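Side-chain contacts in long form salivary protein D7L1 (Anopheles stephensi, PDB 3NHI), which binds and sequesters cysteinyl leukotrienes and thromboxane A2 analogues, and so modulates blood feeding by female mosquitoes on vertebrate hosts: residues H49-A52 with K53-T57; L12-Y15 with K16-E20. One frame throughout, in Å; residues are numbered along the deposited sequence.

Contact 1. Residues H49-A52 with K53-T57; sequences HCYA and KCVLT. With EAH ((5S,7E,9E,11Z,14Z)-5-hydroxyicosa-7,9,11,14-tetraenoic acid), chain B.
Tyr-51 and Val-55 meet one turn apart on helix 46-58, on the side that faces the bound fatty acid EAH. From CB, which points away from residues 53-57, the tyrosine side chain leaves with CG anti to the backbone N (chi1 173°). This sends the ring along the helix toward Val-55 and the lipid. Halfway along the ring, CE1 and CZ lie beneath the methyl CG2 of Val-55. This is a CH-pi contact: CG2 of Val-55 is 4.0 Å from the Tyr-51 ring centroid, 23° off the ring normal and displaced toward the rim. Along the rim away from CE1, CE2 of Tyr-51 comes within 3.7 Å of EAH C14, while EAH C11 lies at the ring edge, in its plane. At the tip, OH of Tyr-51 sits 3.3 Å from EAH C10, beside the conjugated part of the chain. The other side of Val-55 meets the lipid: CB of Val-55 lies 3.6 Å from EAH C15, and CG1 packs on the same part of the chain. One turn on from Ala-52, CD2 of Leu-56 reaches EAH C17 at 3.8 Å. The backbone keeps these residues in step: Val-55 N donates to Tyr-51 O and Leu-56 N to Ala-52 O. Lys-53 O accepts two bonds from Thr-57, from N and from OG1, on opposite faces of its plane. The Tyr-51 ring also stacks on Trp-36. Disulfides tie this helix to helix 8-22 through Cys-54 and to Cys-109 of helix 109-130 through Cys-50. Leu-56 packs against Tyr-62 of strand 62-63.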
loop_
_atom_site.group_PDB
_atom_site.type_symbol
_atom_site.label_atom_id
_atom_site.label_comp_id
_atom_site.label_asym_id
_atom_site.label_seq_id
_atom_site.Cartn_x
_atom_site.Cartn_y
_atom_site.Cartn_z
ATOM N N HIS A 49 11.493 -15.095 6.925
ATOM C CA HIS A 49 10.766 -16.004 6.033
ATOM C C HIS A 49 9.397 -15.429 5.690
ATOM O O HIS A 49 9.017 -15.374 4.515
ATOM C CB HIS A 49 10.565 -17.407 6.622
ATOM C CG HIS A 49 11.829 -18.104 7.018
ATOM N ND1 HIS A 49 11.842 -19.120 7.950
ATOM C CD2 HIS A 49 13.114 -17.940 6.620
ATOM C CE1 HIS A 49 13.078 -19.557 8.103
ATOM N NE2 HIS A 49 13.871 -18.858 7.311
ATOM N N CYS A 50 8.657 -14.984 6.704
ATOM C CA CYS A 50 7.315 -14.493 6.438
ATOM C C CYS A 50 7.309 -13.112 5.815
ATOM O O CYS A 50 6.393 -12.767 5.066
ATOM C CB CYS A 50 6.436 -14.562 7.686
ATOM S SG CYS A 50 6.036 -16.250 8.202
ATOM N N TYR A 51 8.342 -12.323 6.098
ATOM C CA TYR A 51 8.523 -11.071 5.379
ATOM C C TYR A 51 8.692 -11.326 3.876
ATOM O O TYR A 51 8.031 -10.686 3.049
ATOM C CB TYR A 51 9.699 -10.267 5.944
ATOM C CG TYR A 51 10.018 -9.050 5.117
ATOM C CD1 TYR A 51 9.178 -7.937 5.134
ATOM C CD2 TYR A 51 11.169 -9.007 4.333
ATOM C CE1 TYR A 51 9.473 -6.808 4.373
ATOM C CE2 TYR A 51 11.470 -7.895 3.568
ATOM C CZ TYR A 51 10.619 -6.810 3.589
ATOM O OH TYR A 51 10.934 -5.712 2.825
ATOM N N ALA A 52 9.542 -12.288 3.529
ATOM C CA ALA A 52 9.742 -12.669 2.132
ATOM C C ALA A 52 8.434 -13.123 1.480
ATOM O O ALA A 52 8.108 -12.690 0.371
ATOM C CB ALA A 52 10.803 -13.748 2.021
ATOM N N LYS A 53 7.679 -13.973 2.171
ATOM C CA LYS A 53 6.390 -14.419 1.654
ATOM C C LYS A 53 5.455 -13.221 1.432
ATOM O O LYS A 53 4.775 -13.143 0.415
ATOM C CB LYS A 53 5.739 -15.451 2.584
ATOM C CG LYS A 53 4.338 -15.837 2.123
ATOM C CD LYS A 53 3.752 -17.024 2.881
ATOM C CE LYS A 53 2.372 -17.361 2.332
ATOM N NZ LYS A 53 1.765 -18.566 2.972
ATOM N N CYS A 54 5.443 -12.289 2.385
ATOM C CA CYS A 54 4.617 -11.095 2.258
ATOM C C CYS A 54 4.945 -10.303 0.990
ATOM O O CYS A 54 4.043 -9.906 0.245
ATOM C CB CYS A 54 4.779 -10.229 3.506
ATOM S SG CYS A 54 3.734 -8.756 3.545
ATOM N N VAL A 55 6.230 -10.094 0.734
ATOM C CA VAL A 55 6.619 -9.291 -0.422
ATOM C C VAL A 55 6.362 -10.034 -1.732
ATOM O O VAL A 55 5.850 -9.446 -2.685
ATOM C CB VAL A 55 8.068 -8.811 -0.326
ATOM C CG1 VAL A 55 8.490 -8.050 -1.591
ATOM C CG2 VAL A 55 8.239 -7.920 0.896
ATOM N N LEU A 56 6.682 -11.329 -1.766
ATOM C CA LEU A 56 6.412 -12.128 -2.958
ATOM C C LEU A 56 4.915 -12.132 -3.289
ATOM O O LEU A 56 4.521 -12.044 -4.464
ATOM C CB LEU A 56 6.937 -13.565 -2.794
ATOM C CG LEU A 56 8.460 -13.734 -2.796
ATOM C CD1 LEU A 56 8.856 -15.060 -2.185
ATOM C CD2 LEU A 56 9.022 -13.619 -4.206
ATOM N N THR A 57 4.080 -12.211 -2.254
ATOM C CA THR A 57 2.636 -12.189 -2.446
ATOM C C THR A 57 2.167 -10.814 -2.917
ATOM O O THR A 57 1.398 -10.713 -3.860
ATOM C CB THR A 57 1.925 -12.592 -1.146
ATOM O OG1 THR A 57 2.344 -13.917 -0.799
ATOM C CG2 THR A 57 0.390 -12.558 -1.304
HETATM O O1 EAH B . 11.105 5.185 -3.199
HETATM C C1 EAH B . 11.546 4.180 -2.586
HETATM O O2 EAH B . 11.799 4.194 -1.357
HETATM C C2 EAH B . 11.773 2.901 -3.369
HETATM C C3 EAH B . 12.626 1.910 -2.575
HETATM C C4 EAH B . 11.759 0.929 -1.788
HETATM C C5 EAH B . 12.628 -0.014 -0.983
HETATM O O3 EAH B . 13.227 -0.868 -1.814
HETATM C C6 EAH B . 11.778 -0.783 0.025
HETATM C C7 EAH B . 12.592 -1.850 0.740
HETATM C C8 EAH B . 12.186 -3.227 0.260
HETATM C C9 EAH B . 13.117 -4.222 0.779
HETATM C C10 EAH B . 12.889 -5.415 0.232
HETATM C C11 EAH B . 13.849 -6.370 0.781
HETATM C C12 EAH B . 13.944 -7.639 0.377
HETATM C C13 EAH B . 13.055 -8.248 -0.683
HETATM C C14 EAH B . 11.898 -8.931 0.013
HETATM C C15 EAH B . 11.410 -10.124 -0.331
HETATM C C16 EAH B . 11.944 -10.946 -1.479
HETATM C C17 EAH B . 11.026 -10.768 -2.679
HETATM C C18 EAH B . 11.553 -9.678 -3.602
HETATM C C19 EAH B . 10.917 -9.793 -4.977
HETATM C C20 EAH B . 11.361 -8.658 -5.870
#

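Contact 2. Residues L12-Y15 with K16-E20; sequences LYVY and KRCYE. With EAH ((5S,7E,9E,11Z,14Z)-5-hydroxyicosa-7,9,11,14-tetraenoic acid), chain B.
Leu-12 and Lys-16 are joined through the backbone, Lys-16 N donating to Leu-12 O, and CG of Lys-16 folds to 3.3 Å from that same Leu-12 O. The leucine's own CD1 turns to the lipid and lies 3.7 Å from O2 of the EAH carboxylate. Tyr-13 comes next, on the side of the helix away from the lipid. CB of Arg-17 lies over one face of its ring. CE of Lys-16 approaches obliquely, 3.8 Å from Tyr-13 CD1; a bend in the lysine chain (chi2 101°) carries it there. The tyrosine and arginine side chains run side by side in the same direction, with ring and guanidinium planes 57° apart. Arg-17 is held by salt bridges to Asp-21 and Glu-209. Val-14 CG1 then packs on SG of Cys-18 at 4.2 Å. Tyr-15 returns to the lipid, with EAH C8 over one face of its ring and CD2 of Tyr-15 3.7 Å from EAH C6. Its OH is hydrogen-bonded to Tyr-131 O. Tyr-15 O accepts from Tyr-19 N and also meets the edge of the Tyr-19 ring, a tight contact with CD2 of Tyr-19 2.9 Å away. OH of Tyr-19 is hydrogen-bonded to Asn-37 OD1 and lies 3.6 Å from EAH C7. Leu-12, Tyr-15 and Tyr-19 form an i, i+3, i+7 stripe, the lipid-lining face of helix 8-22 in the all-helical, odorant-binding-protein type of fold.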
loop_
_atom_site.group_PDB
_atom_site.type_symbol
_atom_site.label_atom_id
_atom_site.label_comp_id
_atom_site.label_asym_id
_atom_site.label_seq_id
_atom_site.Cartn_x
_atom_site.Cartn_y
_atom_site.Cartn_z
ATOM N N LEU A 12 5.779 0.274 -3.604
ATOM C CA LEU A 12 6.131 0.893 -2.324
ATOM C C LEU A 12 5.129 0.513 -1.238
ATOM O O LEU A 12 5.510 0.256 -0.083
ATOM C CB LEU A 12 6.226 2.414 -2.462
ATOM C CG LEU A 12 6.957 3.115 -1.308
ATOM C CD1 LEU A 12 8.435 2.721 -1.231
ATOM C CD2 LEU A 12 6.827 4.621 -1.432
ATOM N N TYR A 13 3.849 0.464 -1.612
ATOM C CA TYR A 13 2.809 0.029 -0.688
ATOM C C TYR A 13 3.086 -1.375 -0.162
ATOM O O TYR A 13 3.015 -1.626 1.048
ATOM C CB TYR A 13 1.422 0.084 -1.345
ATOM C CG TYR A 13 0.337 -0.349 -0.384
ATOM C CD1 TYR A 13 -0.317 0.585 0.420
ATOM C CD2 TYR A 13 -0.002 -1.700 -0.247
ATOM C CE1 TYR A 13 -1.279 0.180 1.336
ATOM C CE2 TYR A 13 -0.950 -2.112 0.661
ATOM C CZ TYR A 13 -1.596 -1.165 1.442
ATOM O OH TYR A 13 -2.551 -1.572 2.357
ATOM N N VAL A 14 3.408 -2.294 -1.070
ATOM C CA VAL A 14 3.764 -3.657 -0.675
ATOM C C VAL A 14 4.951 -3.686 0.286
ATOM O O VAL A 14 4.890 -4.323 1.338
ATOM C CB VAL A 14 4.038 -4.536 -1.905
ATOM C CG1 VAL A 14 4.681 -5.866 -1.489
ATOM C CG2 VAL A 14 2.751 -4.762 -2.675
ATOM N N TYR A 15 6.024 -2.980 -0.056
ATOM C CA TYR A 15 7.197 -2.994 0.819
ATOM C C TYR A 15 6.852 -2.464 2.211
ATOM O O TYR A 15 7.178 -3.100 3.216
ATOM C CB TYR A 15 8.373 -2.205 0.221
ATOM C CG TYR A 15 8.803 -2.678 -1.162
ATOM C CD1 TYR A 15 8.999 -4.037 -1.433
ATOM C CD2 TYR A 15 9.022 -1.765 -2.190
ATOM C CE1 TYR A 15 9.384 -4.473 -2.693
ATOM C CE2 TYR A 15 9.409 -2.194 -3.464
ATOM C CZ TYR A 15 9.593 -3.547 -3.697
ATOM O OH TYR A 15 9.962 -4.003 -4.936
ATOM N N LYS A 16 6.169 -1.325 2.277
ATOM C CA LYS A 16 5.934 -0.679 3.567
ATOM C C LYS A 16 4.932 -1.459 4.400
ATOM O O LYS A 16 5.108 -1.586 5.612
ATOM C CB LYS A 16 5.550 0.797 3.408
ATOM C CG LYS A 16 4.161 1.079 2.836
ATOM C CD LYS A 16 3.132 1.449 3.912
ATOM C CE LYS A 16 1.805 1.887 3.272
ATOM N NZ LYS A 16 0.837 2.332 4.304
ATOM N N ARG A 17 3.891 -2.002 3.768
ATOM C CA ARG A 17 2.914 -2.801 4.504
ATOM C C ARG A 17 3.550 -4.081 5.037
ATOM O O ARG A 17 3.268 -4.498 6.164
ATOM C CB ARG A 17 1.664 -3.081 3.661
ATOM C CG ARG A 17 0.656 -4.025 4.310
ATOM C CD ARG A 17 0.182 -3.546 5.683
ATOM N NE ARG A 17 -0.927 -4.381 6.137
ATOM C CZ ARG A 17 -2.213 -4.100 5.941
ATOM N NH1 ARG A 17 -2.566 -2.986 5.312
ATOM N NH2 ARG A 17 -3.141 -4.942 6.374
ATOM N N CYS A 18 4.422 -4.693 4.242
ATOM C CA CYS A 18 5.121 -5.883 4.719
ATOM C C CYS A 18 6.066 -5.562 5.869
ATOM O O CYS A 18 6.152 -6.345 6.815
ATOM C CB CYS A 18 5.837 -6.604 3.578
ATOM S SG CYS A 18 4.713 -7.393 2.402
ATOM N N TYR A 19 6.762 -4.420 5.811
ATOM C CA TYR A 19 7.553 -3.972 6.962
ATOM C C TYR A 19 6.658 -3.829 8.192
ATOM O O TYR A 19 6.989 -4.312 9.272
ATOM C CB TYR A 19 8.241 -2.631 6.682
ATOM C CG TYR A 19 9.599 -2.676 6.008
ATOM C CD1 TYR A 19 10.747 -2.288 6.696
ATOM C CD2 TYR A 19 9.728 -3.041 4.669
ATOM C CE1 TYR A 19 11.994 -2.291 6.080
ATOM C CE2 TYR A 19 10.974 -3.045 4.041
ATOM C CZ TYR A 19 12.096 -2.672 4.756
ATOM O OH TYR A 19 13.317 -2.682 4.135
ATOM N N GLU A 20 5.520 -3.161 8.037
ATOM C CA GLU A 20 4.607 -2.965 9.173
ATOM C C GLU A 20 4.168 -4.280 9.796
ATOM O O GLU A 20 4.073 -4.404 11.032
ATOM C CB GLU A 20 3.374 -2.162 8.756
ATOM C CG GLU A 20 3.648 -0.701 8.465
ATOM C CD GLU A 20 2.454 0.034 7.896
ATOM O OE1 GLU A 20 2.636 1.208 7.524
ATOM O OE2 GLU A 20 1.347 -0.549 7.805
HETATM O O1 EAH B . 11.105 5.185 -3.199
HETATM C C1 EAH B . 11.546 4.180 -2.586
HETATM O O2 EAH B . 11.799 4.194 -1.357
HETATM C C2 EAH B . 11.773 2.901 -3.369
HETATM C C3 EAH B . 12.626 1.910 -2.575
HETATM C C4 EAH B . 11.759 0.929 -1.788
HETATM C C5 EAH B . 12.628 -0.014 -0.983
HETATM O O3 EAH B . 13.227 -0.868 -1.814
HETATM C C6 EAH B . 11.778 -0.783 0.025
HETATM C C7 EAH B . 12.592 -1.850 0.740
HETATM C C8 EAH B . 12.186 -3.227 0.260
HETATM C C9 EAH B . 13.117 -4.222 0.779
HETATM C C10 EAH B . 12.889 -5.415 0.232
HETATM C C11 EAH B . 13.849 -6.370 0.781
HETATM C C12 EAH B . 13.944 -7.639 0.377
HETATM C C13 EAH B . 13.055 -8.248 -0.683
HETATM C C14 EAH B . 11.898 -8.931 0.013
HETATM C C15 EAH B . 11.410 -10.124 -0.331
HETATM C C16 EAH B . 11.944 -10.946 -1.479
HETATM C C17 EAH B . 11.026 -10.768 -2.679
HETATM C C18 EAH B . 11.553 -9.678 -3.602
HETATM C C19 EAH B . 10.917 -9.793 -4.977
HETATM C C20 EAH B . 11.361 -8.658 -5.870
#

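Contact 2 comes first along the chain, on helix 8-22, and contact 1 follows on helix 46-58. Their centres are about 10 Å apart. The disulfide between Cys-18 and Cys-54 joins the two helices covalently. Beside it, the rings of Tyr-51 and Tyr-19 meet edge-to-face, and Val-55 packs on Cys-18. Both contacts line the one pocket that holds EAH. Contact 2 meets the lipid from its carboxylate to its middle, and contact 1 from the middle toward the tail. Lys-151, Trp-39 and Gly-133 form hydrogen bonds with the same lipid. The cross-linked pair thus lines the ligand with mainly aromatic and aliphatic side chains from its carboxylate to C17.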